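Local coordinates for protein Afp2 (Serratia entomophila, PDB 6RBN) that probably forms part of the contractile sheath that surrounds the inner tube of the anti-feeding prophage, a phage-tail-like injection particle, at residues N40-P45 and T56-T61; Q47-W52 and C82-E87. All coordinates share one frame; numbering follows the deposited sequence.

Contact 1: residues N40-P45 and T56-T61; sequences NTINKP and TVEYPT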
ATOM      1  N   ASN C  40      15.041   2.630 107.211  1.00104.26           N
ATOM      2  CA  ASN C  40      16.324   2.917 106.578  1.00104.26           C
ATOM      3  C   ASN C  40      16.254   2.871 105.054  1.00104.26           C
ATOM      4  O   ASN C  40      17.181   2.396 104.399  1.00104.26           O
ATOM      5  CB  ASN C  40      17.406   1.974 107.108  1.00104.26           C
ATOM      6  CG  ASN C  40      17.041   0.508 106.975  1.00104.26           C
ATOM      7  OD1 ASN C  40      16.010   0.150 106.409  1.00104.26           O
ATOM      8  ND2 ASN C  40      17.894  -0.357 107.510  1.00104.26           N
ATOM      9  N   THR C  41      15.166   3.368 104.478  1.00102.17           N
ATOM     10  CA  THR C  41      15.056   3.526 103.037  1.00102.17           C
ATOM     11  C   THR C  41      14.920   4.998 102.675  1.00102.17           C
ATOM     12  O   THR C  41      14.497   5.821 103.492  1.00102.17           O
ATOM     13  CB  THR C  41      13.860   2.757 102.468  1.00102.17           C
ATOM     14  OG1 THR C  41      12.651   3.214 103.087  1.00102.17           O
ATOM     15  CG2 THR C  41      14.021   1.273 102.696  1.00102.17           C
ATOM     16  N   ILE C  42      15.306   5.317 101.442  1.00101.20           N
ATOM     17  CA  ILE C  42      15.024   6.625 100.873  1.00101.20           C
ATOM     18  C   ILE C  42      13.516   6.763 100.705  1.00101.20           C
ATOM     19  O   ILE C  42      12.829   5.815 100.305  1.00101.20           O
ATOM     20  CB  ILE C  42      15.788   6.800  99.544  1.00101.20           C
ATOM     21  CG1 ILE C  42      17.305   6.858  99.778  1.00101.20           C
ATOM     22  CG2 ILE C  42      15.375   8.056  98.790  1.00101.20           C
ATOM     23  CD1 ILE C  42      18.045   5.556  99.579  1.00101.20           C
ATOM     24  N   ASN C  43      12.981   7.948 101.031  1.00102.54           N
ATOM     25  CA  ASN C  43      11.544   8.209 101.039  1.00102.54           C
ATOM     26  C   ASN C  43      10.924   8.243  99.634  1.00102.54           C
ATOM     27  O   ASN C  43       9.716   8.478  99.512  1.00102.54           O
ATOM     28  CB  ASN C  43      11.284   9.530 101.772  1.00102.54           C
ATOM     29  CG  ASN C  43       9.880   9.624 102.359  1.00102.54           C
ATOM     30  OD1 ASN C  43       9.091   8.684 102.279  1.00102.54           O
ATOM     31  ND2 ASN C  43       9.568  10.768 102.953  1.00102.54           N
ATOM     32  N   LYS C  44      11.704   8.038  98.576  1.00 98.04           N
ATOM     33  CA  LYS C  44      11.165   7.825  97.244  1.00 98.04           C
ATOM     34  C   LYS C  44      10.352   6.536  97.223  1.00 98.04           C
ATOM     35  O   LYS C  44      10.861   5.489  97.649  1.00 98.04           O
ATOM     36  CB  LYS C  44      12.292   7.746  96.220  1.00 98.04           C
ATOM     37  CG  LYS C  44      12.999   9.061  95.959  1.00 98.04           C
ATOM     38  CD  LYS C  44      14.220   8.877  95.068  1.00 98.04           C
ATOM     39  CE  LYS C  44      13.904   9.094  93.592  1.00 98.04           C
ATOM     40  NZ  LYS C  44      13.110   7.998  92.976  1.00 98.04           N
ATOM     41  N   PRO C  45       9.106   6.561  96.764  1.00 92.40           N
ATOM     42  CA  PRO C  45       8.299   5.337  96.770  1.00 92.40           C
ATOM     43  C   PRO C  45       8.702   4.351  95.685  1.00 92.40           C
ATOM     44  O   PRO C  45       8.566   3.142  95.872  1.00 92.40           O
ATOM     45  CB  PRO C  45       6.872   5.859  96.558  1.00 92.40           C
ATOM     46  CG  PRO C  45       7.050   7.136  95.832  1.00 92.40           C
ATOM     47  CD  PRO C  45       8.327   7.738  96.340  1.00 92.40           C
ATOM     48  N   THR C  56      24.802   0.678  95.371  1.00 88.80           N
ATOM     49  CA  THR C  56      25.662   1.040  96.489  1.00 88.80           C
ATOM     50  C   THR C  56      25.903   2.538  96.598  1.00 88.80           C
ATOM     51  O   THR C  56      26.546   2.973  97.557  1.00 88.80           O
ATOM     52  CB  THR C  56      27.002   0.319  96.384  1.00 88.80           C
ATOM     53  OG1 THR C  56      27.648   0.683  95.158  1.00 88.80           O
ATOM     54  CG2 THR C  56      26.798  -1.176  96.422  1.00 88.80           C
ATOM     55  N   VAL C  57      25.432   3.336  95.639  1.00 90.16           N
ATOM     56  CA  VAL C  57      25.460   4.783  95.819  1.00 90.16           C
ATOM     57  C   VAL C  57      24.349   5.212  96.767  1.00 90.16           C
ATOM     58  O   VAL C  57      24.567   6.017  97.681  1.00 90.16           O
ATOM     59  CB  VAL C  57      25.366   5.491  94.455  1.00 90.16           C
ATOM     60  CG1 VAL C  57      25.208   6.989  94.629  1.00 90.16           C
ATOM     61  CG2 VAL C  57      26.606   5.206  93.638  1.00 90.16           C
ATOM     62  N   GLU C  58      23.152   4.654  96.595  1.00 94.30           N
ATOM     63  CA  GLU C  58      22.025   5.020  97.441  1.00 94.30           C
ATOM     64  C   GLU C  58      22.024   4.283  98.771  1.00 94.30           C
ATOM     65  O   GLU C  58      21.378   4.746  99.717  1.00 94.30           O
ATOM     66  CB  GLU C  58      20.713   4.754  96.705  1.00 94.30           C
ATOM     67  CG  GLU C  58      20.523   5.602  95.459  1.00 94.30           C
ATOM     68  CD  GLU C  58      20.356   7.077  95.766  1.00 94.30           C
ATOM     69  OE1 GLU C  58      19.775   7.410  96.822  1.00 94.30           O
ATOM     70  OE2 GLU C  58      20.813   7.908  94.952  1.00 94.30           O
ATOM     71  N   TYR C  59      22.721   3.153  98.866  1.00 92.08           N
ATOM     72  CA  TYR C  59      22.834   2.392 100.109  1.00 92.08           C
ATOM     73  C   TYR C  59      24.301   2.034 100.298  1.00 92.08           C
ATOM     74  O   TYR C  59      24.727   0.921  99.967  1.00 92.08           O
ATOM     75  CB  TYR C  59      21.952   1.149 100.073  1.00 92.08           C
ATOM     76  CG  TYR C  59      20.478   1.464 100.001  1.00 92.08           C
ATOM     77  CD1 TYR C  59      19.755   1.765 101.145  1.00 92.08           C
ATOM     78  CD2 TYR C  59      19.813   1.479  98.783  1.00 92.08           C
ATOM     79  CE1 TYR C  59      18.409   2.059 101.079  1.00 92.08           C
ATOM     80  CE2 TYR C  59      18.468   1.773  98.707  1.00 92.08           C
ATOM     81  CZ  TYR C  59      17.773   2.059  99.858  1.00 92.08           C
ATOM     82  OH  TYR C  59      16.432   2.356  99.785  1.00 92.08           O
ATOM     83  N   PRO C  60      25.106   2.956 100.836  1.00 92.35           N
ATOM     84  CA  PRO C  60      26.559   2.758 100.850  1.00 92.35           C
ATOM     85  C   PRO C  60      27.066   1.810 101.921  1.00 92.35           C
ATOM     86  O   PRO C  60      28.251   1.464 101.897  1.00 92.35           O
ATOM     87  CB  PRO C  60      27.088   4.177 101.089  1.00 92.35           C
ATOM     88  CG  PRO C  60      26.018   4.833 101.871  1.00 92.35           C
ATOM     89  CD  PRO C  60      24.723   4.275 101.367  1.00 92.35           C
ATOM     90  N   THR C  61      26.221   1.375 102.851  1.00 93.40           N
ATOM     91  CA  THR C  61      26.670   0.491 103.910  1.00 93.40           C
ATOM     92  C   THR C  61      25.860  -0.800 103.902  1.00 93.40           C
ATOM     93  O   THR C  61      24.665  -0.787 103.576  1.00 93.40           O
ATOM     94  CB  THR C  61      26.584   1.186 105.285  1.00 93.40           C
ATOM     95  OG1 THR C  61      27.029   0.293 106.314  1.00 93.40           O
ATOM     96  CG2 THR C  61      25.176   1.688 105.593  1.00 93.40           C
TER
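Ile42 lays its terminal methyl over one face of the Tyr59 ring. CD1 stands 4.0 Å from the ring centroid and 28° off its normal, a CH-pi contact displaced toward the phenol end, where CD1 comes within 3.5 Å of CZ. A branched aliphatic chain suits this place, presenting a small apolar knob to a flat surface. With CG1 beside its own backbone N (chi1 -67°), Ile42 directs CD1 at the ring and also at the chain just before it: CD1 lies 3.4 Å from Glu58 O. The side chain of Glu58, bent at chi2, crosses that of Ile42 at about a right angle; OE1 lies 3.7 Å from CD1, a van der Waals contact, since a methyl offers no polar partner.

The edge of the same ring faces the backbone of Asn40 and Thr41. Asn40 O lies in the ring plane, 3.6 Å from Tyr59 CE1, and the phenol oxygen reaches Thr41, whose CA is 3.7 Å from Tyr59 OH. No hydrogen bond joins the two segments. They meet where the loop joining two strands of the mixed sheet, 30-34 and 46-49, packs on the end of helix 52-58, which directly follows 46-49, the outermost strand within the chain. Tyr59 is the first residue to leave helical geometry there, and the end of its ring reaches the loop, while Pro60 next to it is exposed.

Farther out, several residues hold the tyrosine. A hydrogen bond to Gln47 NE2 gives the hydroxyl of this buried residue a polar partner. Phe67 of helix 66-75 meets the ring edge-to-face, Phe55 packs against it with the planes inclined at about 40°, and Leu84 of strand 82-86 touches it.

Contact 2: residues Q47-W52 and C82-E87; sequences QVFRNW and CYLVNE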
ATOM      1  N   GLN C  47      11.975   3.577  92.979  1.00 86.90           N
ATOM      2  CA  GLN C  47      13.328   3.914  92.565  1.00 86.90           C
ATOM      3  C   GLN C  47      13.915   2.785  91.730  1.00 86.90           C
ATOM      4  O   GLN C  47      13.578   1.613  91.911  1.00 86.90           O
ATOM      5  CB  GLN C  47      14.209   4.237  93.776  1.00 86.90           C
ATOM      6  CG  GLN C  47      14.274   3.155  94.821  1.00 86.90           C
ATOM      7  CD  GLN C  47      15.040   3.602  96.043  1.00 86.90           C
ATOM      8  OE1 GLN C  47      15.609   4.689  96.064  1.00 86.90           O
ATOM      9  NE2 GLN C  47      15.040   2.773  97.077  1.00 86.90           N
ATOM     10  N   VAL C  48      14.799   3.162  90.806  1.00 83.99           N
ATOM     11  CA  VAL C  48      15.247   2.309  89.713  1.00 83.99           C
ATOM     12  C   VAL C  48      16.744   2.077  89.858  1.00 83.99           C
ATOM     13  O   VAL C  48      17.516   3.037  89.945  1.00 83.99           O
ATOM     14  CB  VAL C  48      14.937   2.946  88.347  1.00 83.99           C
ATOM     15  CG1 VAL C  48      15.407   2.052  87.209  1.00 83.99           C
ATOM     16  CG2 VAL C  48      13.463   3.285  88.228  1.00 83.99           C
ATOM     17  N   PHE C  49      17.150   0.810  89.849  1.00 84.23           N
ATOM     18  CA  PHE C  49      18.542   0.415  90.043  1.00 84.23           C
ATOM     19  C   PHE C  49      18.967  -0.467  88.881  1.00 84.23           C
ATOM     20  O   PHE C  49      18.435  -1.568  88.716  1.00 84.23           O
ATOM     21  CB  PHE C  49      18.697  -0.327  91.369  1.00 84.23           C
ATOM     22  CG  PHE C  49      18.533   0.548  92.572  1.00 84.23           C
ATOM     23  CD1 PHE C  49      18.918   1.874  92.539  1.00 84.23           C
ATOM     24  CD2 PHE C  49      17.915   0.065  93.707  1.00 84.23           C
ATOM     25  CE1 PHE C  49      18.748   2.683  93.639  1.00 84.23           C
ATOM     26  CE2 PHE C  49      17.735   0.874  94.803  1.00 84.23           C
ATOM     27  CZ  PHE C  49      18.153   2.181  94.770  1.00 84.23           C
ATOM     28  N   ARG C  50      19.927   0.005  88.085  1.00 86.60           N
ATOM     29  CA  ARG C  50      20.323  -0.717  86.882  1.00 86.60           C
ATOM     30  C   ARG C  50      21.414  -1.747  87.125  1.00 86.60           C
ATOM     31  O   ARG C  50      21.455  -2.765  86.426  1.00 86.60           O
ATOM     32  CB  ARG C  50      20.792   0.261  85.805  1.00 86.60           C
ATOM     33  CG  ARG C  50      19.688   1.133  85.248  1.00 86.60           C
ATOM     34  CD  ARG C  50      20.210   2.082  84.191  1.00 86.60           C
ATOM     35  NE  ARG C  50      19.143   2.921  83.657  1.00 86.60           N
ATOM     36  CZ  ARG C  50      18.802   4.101  84.164  1.00 86.60           C
ATOM     37  NH1 ARG C  50      19.445   4.582  85.220  1.00 86.60           N
ATOM     38  NH2 ARG C  50      17.818   4.800  83.616  1.00 86.60           N
ATOM     39  N   ASN C  51      22.308  -1.511  88.081  1.00 84.94           N
ATOM     40  CA  ASN C  51      23.364  -2.462  88.385  1.00 84.94           C
ATOM     41  C   ASN C  51      23.749  -2.334  89.854  1.00 84.94           C
ATOM     42  O   ASN C  51      23.123  -1.596  90.620  1.00 84.94           O
ATOM     43  CB  ASN C  51      24.560  -2.279  87.438  1.00 84.94           C
ATOM     44  CG  ASN C  51      25.093  -0.859  87.405  1.00 84.94           C
ATOM     45  OD1 ASN C  51      24.662   0.010  88.154  1.00 84.94           O
ATOM     46  ND2 ASN C  51      26.041  -0.621  86.512  1.00 84.94           N
ATOM     47  N   TRP C  52      24.787  -3.075  90.242  1.00 84.78           N
ATOM     48  CA  TRP C  52      25.244  -3.062  91.627  1.00 84.78           C
ATOM     49  C   TRP C  52      25.937  -1.753  91.981  1.00 84.78           C
ATOM     50  O   TRP C  52      25.935  -1.351  93.149  1.00 84.78           O
ATOM     51  CB  TRP C  52      26.174  -4.251  91.869  1.00 84.78           C
ATOM     52  CG  TRP C  52      26.762  -4.321  93.242  1.00 84.78           C
ATOM     53  CD1 TRP C  52      28.053  -4.068  93.590  1.00 84.78           C
ATOM     54  CD2 TRP C  52      26.076  -4.642  94.457  1.00 84.78           C
ATOM     55  NE1 TRP C  52      28.221  -4.227  94.941  1.00 84.78           N
ATOM     56  CE2 TRP C  52      27.020  -4.581  95.496  1.00 84.78           C
ATOM     57  CE3 TRP C  52      24.758  -4.984  94.764  1.00 84.78           C
ATOM     58  CZ2 TRP C  52      26.688  -4.841  96.820  1.00 84.78           C
ATOM     59  CZ3 TRP C  52      24.433  -5.245  96.077  1.00 84.78           C
ATOM     60  CH2 TRP C  52      25.392  -5.170  97.089  1.00 84.78           C
ATOM     61  N   CYS C  82      15.951  -3.230  88.083  1.00 80.24           N
ATOM     62  CA  CYS C  82      14.983  -3.720  89.047  1.00 80.24           C
ATOM     63  C   CYS C  82      14.478  -2.535  89.848  1.00 80.24           C
ATOM     64  O   CYS C  82      15.095  -1.468  89.864  1.00 80.24           O
ATOM     65  CB  CYS C  82      15.597  -4.777  89.961  1.00 80.24           C
ATOM     66  SG  CYS C  82      16.956  -4.136  90.924  1.00 80.24           S
ATOM     67  N   TYR C  83      13.342  -2.733  90.507  1.00 79.58           N
ATOM     68  CA  TYR C  83      12.588  -1.646  91.115  1.00 79.58           C
ATOM     69  C   TYR C  83      12.381  -1.928  92.595  1.00 79.58           C
ATOM     70  O   TYR C  83      11.948  -3.024  92.964  1.00 79.58           O
ATOM     71  CB  TYR C  83      11.230  -1.485  90.425  1.00 79.58           C
ATOM     72  CG  TYR C  83      11.282  -1.040  88.975  1.00 79.58           C
ATOM     73  CD1 TYR C  83      12.359  -0.334  88.469  1.00 79.58           C
ATOM     74  CD2 TYR C  83      10.258  -1.368  88.106  1.00 79.58           C
ATOM     75  CE1 TYR C  83      12.401   0.048  87.142  1.00 79.58           C
ATOM     76  CE2 TYR C  83      10.296  -0.986  86.780  1.00 79.58           C
ATOM     77  CZ  TYR C  83      11.368  -0.278  86.306  1.00 79.58           C
ATOM     78  OH  TYR C  83      11.411   0.106  84.990  1.00 79.58           O
ATOM     79  N   LEU C  84      12.695  -0.948  93.440  1.00 82.95           N
ATOM     80  CA  LEU C  84      12.249  -0.948  94.831  1.00 82.95           C
ATOM     81  C   LEU C  84      10.989  -0.109  94.945  1.00 82.95           C
ATOM     82  O   LEU C  84      11.033   1.115  94.802  1.00 82.95           O
ATOM     83  CB  LEU C  84      13.314  -0.413  95.779  1.00 82.95           C
ATOM     84  CG  LEU C  84      14.416  -1.359  96.212  1.00 82.95           C
ATOM     85  CD1 LEU C  84      15.388  -0.625  97.112  1.00 82.95           C
ATOM     86  CD2 LEU C  84      13.788  -2.534  96.936  1.00 82.95           C
ATOM     87  N   VAL C  85       9.866  -0.766  95.208  1.00 84.61           N
ATOM     88  CA  VAL C  85       8.583  -0.108  95.401  1.00 84.61           C
ATOM     89  C   VAL C  85       8.067  -0.514  96.774  1.00 84.61           C
ATOM     90  O   VAL C  85       8.113  -1.696  97.123  1.00 84.61           O
ATOM     91  CB  VAL C  85       7.584  -0.494  94.294  1.00 84.61           C
ATOM     92  CG1 VAL C  85       6.266   0.211  94.492  1.00 84.61           C
ATOM     93  CG2 VAL C  85       8.157  -0.182  92.924  1.00 84.61           C
ATOM     94  N   ASN C  86       7.613   0.459  97.566  1.00 90.80           N
ATOM     95  CA  ASN C  86       6.989   0.114  98.837  1.00 90.80           C
ATOM     96  C   ASN C  86       5.634  -0.544  98.602  1.00 90.80           C
ATOM     97  O   ASN C  86       4.998  -0.336  97.569  1.00 90.80           O
ATOM     98  CB  ASN C  86       6.856   1.340  99.749  1.00 90.80           C
ATOM     99  CG  ASN C  86       6.149   2.503  99.095  1.00 90.80           C
ATOM    100  OD1 ASN C  86       5.730   2.438  97.944  1.00 90.80           O
ATOM    101  ND2 ASN C  86       6.006   3.589  99.844  1.00 90.80           N
ATOM    102  N   GLU C  87       5.198  -1.337  99.586  1.00 93.95           N
ATOM    103  CA  GLU C  87       4.068  -2.249  99.431  1.00 93.95           C
ATOM    104  C   GLU C  87       2.741  -1.547  99.152  1.00 93.95           C
ATOM    105  O   GLU C  87       1.816  -2.185  98.640  1.00 93.95           O
ATOM    106  CB  GLU C  87       3.921  -3.111 100.685  1.00 93.95           C
ATOM    107  CG  GLU C  87       3.582  -2.302 101.922  1.00 93.95           C
ATOM    108  CD  GLU C  87       3.404  -3.141 103.165  1.00 93.95           C
ATOM    109  OE1 GLU C  87       3.586  -4.368 103.090  1.00 93.95           O
ATOM    110  OE2 GLU C  87       3.062  -2.569 104.220  1.00 93.95           O
TER
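Val48 and Tyr83 form the non-hydrogen-bonded pair of this antiparallel join, their CA atoms 5.0 Å apart, and their side chains lie alongside each other on one face of the sheet. The two valine methyls straddle one corner of the phenol ring: CG1 and CG2 are each 3.6 Å from Tyr83 CE1, CG1 in the ring plane at its edge and CG2 oblique to it. A beta-branched residue suits an extended strand, and its fork takes in the ring corner at CE1.

The opposite face carries Gln47, Phe49, Cys82 and Leu84. Leu84 supplies the main bump: its CD1 rests in the notch where the Gln47 amide and the edge of the Phe49 ring come together, 3.4 Å from NE2 and 3.6 Å from CE2. NE2 hydrogen-bonds to Tyr59 OH, so the methyl touches an amide already engaged. Gln47 can line this hollow because CG sits between the backbone N and the carbonyl carbon (chi1 56°), with the chain extended beyond it alongside Leu84. Cys82, being small, packs more loosely on Phe49, with SG 4.2 Å from CB.

Two pairs of backbone hydrogen bonds fix the register, Gln47 with Leu84 and Phe49 with Cys82. Phe49 N to Cys82 O is the straightest, 3.1 Å long with 167° at the hydrogen.

Strand 46-49 is the outermost strand of this mixed sheet within the chain. Strand 82-86 separates it from strand 30-34, which runs parallel to 82-86; helix 66-75 covers Cys82 and Leu84 through Leu71, and Tyr97 of helix 90-97 meets the Tyr83 ring on the other face.

Contacts 1 and 2 have centres about 10 Å apart, and their segments alternate along the chain, so 47-52 leads from the loop of contact 1 through the edge strand into helix 52-58. The direct polar tie is the hydrogen bond, 3.1 Å between Tyr59 OH and Gln47 NE2, which joins the phenol of contact 1 to the amide lining the hollow of contact 2. Phe49 adds apolar contacts: its CZ is 4.0 Å from Tyr59 CE2, and its CE1 is 3.9 Å from Glu58 CG. The helix end is thereby packed onto the face of the sheet that carries Gln47, Phe49 and Leu84, and the loop joins in where Ile42 packs on Gln47.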